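Local coordinates for ferritin (Mycoplasma penetrans, PDB 7DIE), which probably stores iron in a 24-subunit shell, taking up ferrous ions and oxidising them to the ferric state, at residues S103-I115 with T124-I136. Numbering follows the deposited sequence. Where two conformers were deposited one is given.
Sequences SKVRESVKNVTEI and TFERMQWFVKDSI. With FE (Fe (III) ion), chain G.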
loop_
_atom_site.group_PDB
_atom_site.type_symbol
_atom_site.label_atom_id
_atom_site.label_comp_id
_atom_site.label_asym_id
_atom_site.label_seq_id
_atom_site.Cartn_x
_atom_site.Cartn_y
_atom_site.Cartn_z
ATOM N N SER A 103 -37.345 33.175 -17.039
ATOM C CA SER A 103 -37.134 34.180 -18.065
ATOM C C SER A 103 -37.002 35.567 -17.444
ATOM O O SER A 103 -36.179 36.377 -17.900
ATOM C CB SER A 103 -38.267 34.114 -19.095
ATOM O OG SER A 103 -38.092 35.138 -20.060
ATOM N N LYS A 104 -37.751 35.845 -16.369
ATOM C CA LYS A 104 -37.587 37.127 -15.690
ATOM C C LYS A 104 -36.258 37.224 -14.951
ATOM O O LYS A 104 -35.686 38.319 -14.870
ATOM C CB LYS A 104 -38.732 37.389 -14.712
ATOM C CG LYS A 104 -40.084 37.594 -15.385
ATOM C CD LYS A 104 -41.202 37.726 -14.347
ATOM C CE LYS A 104 -42.577 37.907 -15.003
ATOM N NZ LYS A 104 -42.654 39.090 -15.918
ATOM N N VAL A 105 -35.769 36.117 -14.374
ATOM C CA VAL A 105 -34.426 36.133 -13.796
ATOM C C VAL A 105 -33.414 36.560 -14.847
ATOM O O VAL A 105 -32.560 37.419 -14.604
ATOM C CB VAL A 105 -34.051 34.749 -13.222
ATOM C CG1 VAL A 105 -32.601 34.773 -12.732
ATOM C CG2 VAL A 105 -34.971 34.339 -12.119
ATOM N N ARG A 106 -33.483 35.938 -16.025
ATOM C CA ARG A 106 -32.544 36.240 -17.099
ATOM C C ARG A 106 -32.642 37.708 -17.521
ATOM O O ARG A 106 -31.622 38.368 -17.768
ATOM C CB ARG A 106 -32.819 35.299 -18.273
ATOM C CG ARG A 106 -31.993 35.575 -19.532
ATOM C CD ARG A 106 -32.258 34.475 -20.555
ATOM N NE ARG A 106 -31.551 34.673 -21.822
ATOM C CZ ARG A 106 -32.148 34.980 -22.968
ATOM N NH1 ARG A 106 -33.470 35.140 -23.001
ATOM N NH2 ARG A 106 -31.428 35.132 -24.077
ATOM N N GLU A 107 -33.858 38.253 -17.584
ATOM C CA GLU A 107 -33.973 39.670 -17.956
ATOM C C GLU A 107 -33.407 40.578 -16.871
ATOM O O GLU A 107 -32.789 41.607 -17.175
ATOM C CB GLU A 107 -35.427 40.024 -18.267
ATOM C CG GLU A 107 -35.860 39.499 -19.640
ATOM C CD GLU A 107 -34.816 39.748 -20.752
ATOM O OE1 GLU A 107 -34.240 38.749 -21.297
ATOM O OE2 GLU A 107 -34.593 40.944 -21.079
ATOM N N SER A 108 -33.609 40.214 -15.600
ATOM C CA SER A 108 -32.983 40.943 -14.499
ATOM C C SER A 108 -31.457 40.942 -14.612
ATOM O O SER A 108 -30.815 41.992 -14.490
ATOM C CB SER A 108 -33.432 40.347 -13.162
ATOM O OG SER A 108 -33.020 41.177 -12.104
ATOM N N VAL A 109 -30.853 39.766 -14.824
ATOM C CA VAL A 109 -29.406 39.709 -15.047
ATOM C C VAL A 109 -28.990 40.700 -16.132
ATOM O O VAL A 109 -28.043 41.479 -15.965
ATOM C CB VAL A 109 -28.966 38.279 -15.417
ATOM C CG1 VAL A 109 -27.505 38.281 -15.897
ATOM C CG2 VAL A 109 -29.144 37.339 -14.221
ATOM N N LYS A 110 -29.676 40.662 -17.271
ATOM C CA LYS A 110 -29.295 41.530 -18.380
ATOM C C LYS A 110 -29.389 43.001 -17.986
ATOM O O LYS A 110 -28.526 43.806 -18.362
ATOM C CB LYS A 110 -30.177 41.236 -19.597
ATOM C CG LYS A 110 -29.794 41.979 -20.880
ATOM C CD LYS A 110 -30.708 41.533 -22.029
ATOM C CE LYS A 110 -30.254 42.034 -23.387
ATOM N NZ LYS A 110 -30.126 43.509 -23.423
ATOM N N ASN A 111 -30.429 43.371 -17.224
ATOM C CA ASN A 111 -30.604 44.769 -16.832
ATOM C C ASN A 111 -29.468 45.235 -15.933
ATOM O O ASN A 111 -28.872 46.293 -16.164
ATOM C CB ASN A 111 -31.946 44.972 -16.124
ATOM C CG ASN A 111 -32.269 46.444 -15.897
ATOM O OD1 ASN A 111 -32.240 47.244 -16.835
ATOM N ND2 ASN A 111 -32.562 46.810 -14.652
ATOM N N VAL A 112 -29.161 44.461 -14.889
ATOM C CA VAL A 112 -28.074 44.845 -13.990
ATOM C C VAL A 112 -26.756 44.883 -14.746
ATOM O O VAL A 112 -25.918 45.767 -14.528
ATOM C CB VAL A 112 -27.993 43.886 -12.784
ATOM C CG1 VAL A 112 -26.875 44.354 -11.839
ATOM C CG2 VAL A 112 -29.342 43.833 -12.048
ATOM N N THR A 113 -26.547 43.923 -15.643
ATOM C CA THR A 113 -25.313 43.900 -16.412
ATOM C C THR A 113 -25.193 45.158 -17.263
ATOM O O THR A 113 -24.172 45.850 -17.234
ATOM C CB THR A 113 -25.278 42.641 -17.285
ATOM O OG1 THR A 113 -25.287 41.483 -16.437
ATOM C CG2 THR A 113 -24.029 42.630 -18.163
ATOM N N GLU A 114 -26.251 45.482 -18.007
ATOM C CA GLU A 114 -26.203 46.636 -18.897
ATOM C C GLU A 114 -26.047 47.941 -18.118
ATOM O O GLU A 114 -25.231 48.799 -18.479
ATOM C CB GLU A 114 -27.463 46.678 -19.753
ATOM C CG GLU A 114 -27.455 47.838 -20.727
ATOM C CD GLU A 114 -28.703 47.887 -21.601
ATOM O OE1 GLU A 114 -28.723 48.708 -22.538
ATOM O OE2 GLU A 114 -29.648 47.104 -21.365
ATOM N N ILE A 115 -26.832 48.114 -17.053
ATOM C CA ILE A 115 -26.787 49.375 -16.320
ATOM C C ILE A 115 -25.457 49.523 -15.594
ATOM O O ILE A 115 -24.885 50.613 -15.549
ATOM C CB ILE A 115 -27.990 49.506 -15.358
ATOM C CG1 ILE A 115 -29.317 49.399 -16.113
ATOM C CG2 ILE A 115 -27.951 50.842 -14.595
ATOM C CD1 ILE A 115 -29.378 50.245 -17.363
ATOM N N THR A 124 -19.100 45.661 -10.656
ATOM C CA THR A 124 -20.387 44.974 -10.731
ATOM C C THR A 124 -20.556 44.267 -12.073
ATOM O O THR A 124 -21.043 43.126 -12.128
ATOM C CB THR A 124 -21.522 45.974 -10.466
ATOM O OG1 THR A 124 -21.388 46.483 -9.134
ATOM C CG2 THR A 124 -22.891 45.295 -10.580
ATOM N N PHE A 125 -20.135 44.912 -13.167
ATOM C CA PHE A 125 -20.197 44.254 -14.470
ATOM C C PHE A 125 -19.435 42.929 -14.450
ATOM O O PHE A 125 -19.928 41.912 -14.954
ATOM C CB PHE A 125 -19.642 45.183 -15.560
ATOM C CG PHE A 125 -19.668 44.579 -16.952
ATOM C CD1 PHE A 125 -20.858 44.486 -17.664
ATOM C CD2 PHE A 125 -18.503 44.112 -17.543
ATOM C CE1 PHE A 125 -20.883 43.942 -18.933
ATOM C CE2 PHE A 125 -18.515 43.553 -18.815
ATOM C CZ PHE A 125 -19.707 43.467 -19.514
ATOM N N GLU A 126 -18.247 42.920 -13.840
ATOM C CA GLU A 126 -17.438 41.701 -13.776
ATOM C C GLU A 126 -18.154 40.614 -12.962
ATOM O O GLU A 126 -18.231 39.451 -13.375
ATOM C CB GLU A 126 -16.063 42.045 -13.182
ATOM C CG GLU A 126 -14.982 40.945 -13.298
ATOM C CD GLU A 126 -15.242 39.722 -12.389
ATOM O OE1 GLU A 126 -15.785 39.898 -11.268
ATOM O OE2 GLU A 126 -14.886 38.580 -12.802
ATOM N N ARG A 127 -18.704 40.982 -11.805
ATOM C CA ARG A 127 -19.416 40.002 -10.984
ATOM C C ARG A 127 -20.642 39.454 -11.706
ATOM O O ARG A 127 -21.010 38.286 -11.525
ATOM C CB ARG A 127 -19.809 40.628 -9.630
ATOM C CG ARG A 127 -20.833 39.806 -8.794
ATOM C CD ARG A 127 -20.214 38.506 -8.188
ATOM N NE ARG A 127 -19.877 37.511 -9.217
ATOM C CZ ARG A 127 -19.217 36.376 -8.985
ATOM N NH1 ARG A 127 -18.850 36.061 -7.748
ATOM N NH2 ARG A 127 -18.930 35.550 -9.991
ATOM N N MET A 128 -21.260 40.252 -12.567
ATOM C CA MET A 128 -22.451 39.784 -13.264
ATOM C C MET A 128 -22.144 38.797 -14.376
ATOM O O MET A 128 -23.067 38.108 -14.826
ATOM C CB MET A 128 -23.240 40.977 -13.834
ATOM C CG MET A 128 -23.880 41.856 -12.736
ATOM S SD MET A 128 -24.905 40.940 -11.538
ATOM C CE MET A 128 -26.199 40.260 -12.577
ATOM N N GLN A 129 -20.884 38.680 -14.814
ATOM C CA GLN A 129 -20.588 37.793 -15.940
ATOM C C GLN A 129 -20.919 36.340 -15.616
ATOM O O GLN A 129 -21.411 35.605 -16.480
ATOM C CB GLN A 129 -19.122 37.931 -16.361
ATOM C CG GLN A 129 -18.777 39.324 -16.926
ATOM C CD GLN A 129 -19.792 39.792 -17.950
ATOM O OE1 GLN A 129 -19.891 39.224 -19.027
ATOM N NE2 GLN A 129 -20.563 40.832 -17.610
ATOM N N TRP A 130 -20.670 35.907 -14.378
ATOM C CA TRP A 130 -21.060 34.551 -13.991
ATOM C C TRP A 130 -22.555 34.338 -14.191
ATOM O O TRP A 130 -22.994 33.260 -14.609
ATOM C CB TRP A 130 -20.685 34.278 -12.524
ATOM C CG TRP A 130 -21.031 32.859 -12.093
ATOM C CD1 TRP A 130 -20.208 31.761 -12.166
ATOM C CD2 TRP A 130 -22.285 32.385 -11.578
ATOM N NE1 TRP A 130 -20.868 30.645 -11.705
ATOM C CE2 TRP A 130 -22.146 30.997 -11.351
ATOM C CE3 TRP A 130 -23.512 32.996 -11.281
ATOM C CZ2 TRP A 130 -23.185 30.211 -10.847
ATOM C CZ3 TRP A 130 -24.548 32.209 -10.783
ATOM C CH2 TRP A 130 -24.374 30.832 -10.573
ATOM N N PHE A 131 -23.350 35.362 -13.891
ATOM C CA PHE A 131 -24.802 35.273 -13.974
ATOM C C PHE A 131 -25.279 35.334 -15.407
ATOM O O PHE A 131 -26.276 34.693 -15.752
ATOM C CB PHE A 131 -25.437 36.413 -13.162
ATOM C CG PHE A 131 -25.236 36.275 -11.696
ATOM C CD1 PHE A 131 -24.073 36.735 -11.096
ATOM C CD2 PHE A 131 -26.207 35.657 -10.907
ATOM C CE1 PHE A 131 -23.880 36.597 -9.727
ATOM C CE2 PHE A 131 -26.014 35.518 -9.514
ATOM C CZ PHE A 131 -24.856 35.979 -8.934
ATOM N N VAL A 132 -24.606 36.134 -16.243
ATOM C CA VAL A 132 -24.914 36.131 -17.670
ATOM C C VAL A 132 -24.792 34.715 -18.221
ATOM O O VAL A 132 -25.682 34.214 -18.912
ATOM C CB VAL A 132 -23.988 37.090 -18.438
ATOM C CG1 VAL A 132 -24.179 36.868 -19.958
ATOM C CG2 VAL A 132 -24.239 38.555 -18.063
ATOM N N LYS A 133 -23.681 34.045 -17.910
ATOM C CA LYS A 133 -23.484 32.687 -18.408
ATOM C C LYS A 133 -24.475 31.717 -17.778
ATOM O O LYS A 133 -25.113 30.921 -18.479
ATOM C CB LYS A 133 -22.041 32.240 -18.150
ATOM C CG LYS A 133 -21.663 30.900 -18.796
ATOM C CD LYS A 133 -20.174 30.607 -18.601
ATOM C CE LYS A 133 -19.761 29.290 -19.250
ATOM N NZ LYS A 133 -20.034 29.284 -20.721
ATOM N N ASP A 134 -24.631 31.771 -16.455
ATOM C CA ASP A 134 -25.434 30.751 -15.788
ATOM C C ASP A 134 -26.926 30.942 -16.011
ATOM O O ASP A 134 -27.671 29.960 -15.967
ATOM C CB ASP A 134 -25.155 30.717 -14.291
ATOM C CG ASP A 134 -25.569 29.384 -13.672
ATOM O OD1 ASP A 134 -24.942 28.373 -13.995
ATOM O OD2 ASP A 134 -26.533 29.349 -12.905
ATOM N N SER A 135 -27.397 32.179 -16.230
ATOM C CA SER A 135 -28.820 32.338 -16.531
ATOM C C SER A 135 -29.211 31.576 -17.783
ATOM O O SER A 135 -30.338 31.089 -17.871
ATOM C CB SER A 135 -29.227 33.812 -16.676
ATOM O OG SER A 135 -29.722 34.316 -15.444
ATOM N N ILE A 136 -28.310 31.479 -18.761
ATOM C CA ILE A 136 -28.584 30.659 -19.938
ATOM C C ILE A 136 -28.802 29.205 -19.527
ATOM O O ILE A 136 -29.753 28.545 -19.970
ATOM C CB ILE A 136 -27.439 30.770 -20.958
ATOM C CG1 ILE A 136 -27.259 32.201 -21.485
ATOM C CG2 ILE A 136 -27.674 29.793 -22.103
ATOM C CD1 ILE A 136 -25.970 32.342 -22.311
HETATM FE FE FE G . -27.934 28.291 -11.717
HETATM O O HOH W 1 -25.867 27.528 -10.808
#
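Val109 and Thr113 meet helix 124-136 with one methyl each set opposite the backbone N: CG1 in Val109 (chi1 170°) and CG2 in Thr113, whose chi1 of -62° places OG1 beside its own N. Val109 thereby becomes a knob among Met128, Phe131, Val132 and Ser135. Val109 CG1 comes up against the backbone, 3.6 Å from Val132 N, while Val109 CG2 lies 3.3 Å from Ser135 OG. One turn on, Thr113 fills the next hole, among Phe125, Met128, Gln129 and Val132. Thr113 OG1 bonds back to Val109 O at 2.8 Å, from above the carbonyl plane; Thr113 N shares that acceptor, and with its proton given to its own helix the hydroxyl can face Met128 CB and Val132 CG2. Such knobs-into-holes packing joins two adjacent, nearly antiparallel helices of the ferritin four-helix bundle; the axes of segments 103-115 and 124-136 come within 8.8 Å, at 156° between their directions. The Met128 chain kinks twice beyond CB, at its second and third torsions, so that Met128 SD lies 4.0 Å from Val112 CG1 and the methyl turns toward Val109 O. Thr113 CG2 approaches the Phe125 ring obliquely, 3.5 Å from Phe125 CE1, and Thr113 O lies in plane at the ring's edge. Gln129 folds NE2 over the centre of one ring face and donates to Phe125 O along a nearly straight bond. Where the helices meet at Arg106 and Ser135, the guanidinium turns to Glu123 of a neighbouring subunit, whereas adjacent Asp134 binds iron through OD2 at 2.1 Å, together with Asp55, His60 and Asp138.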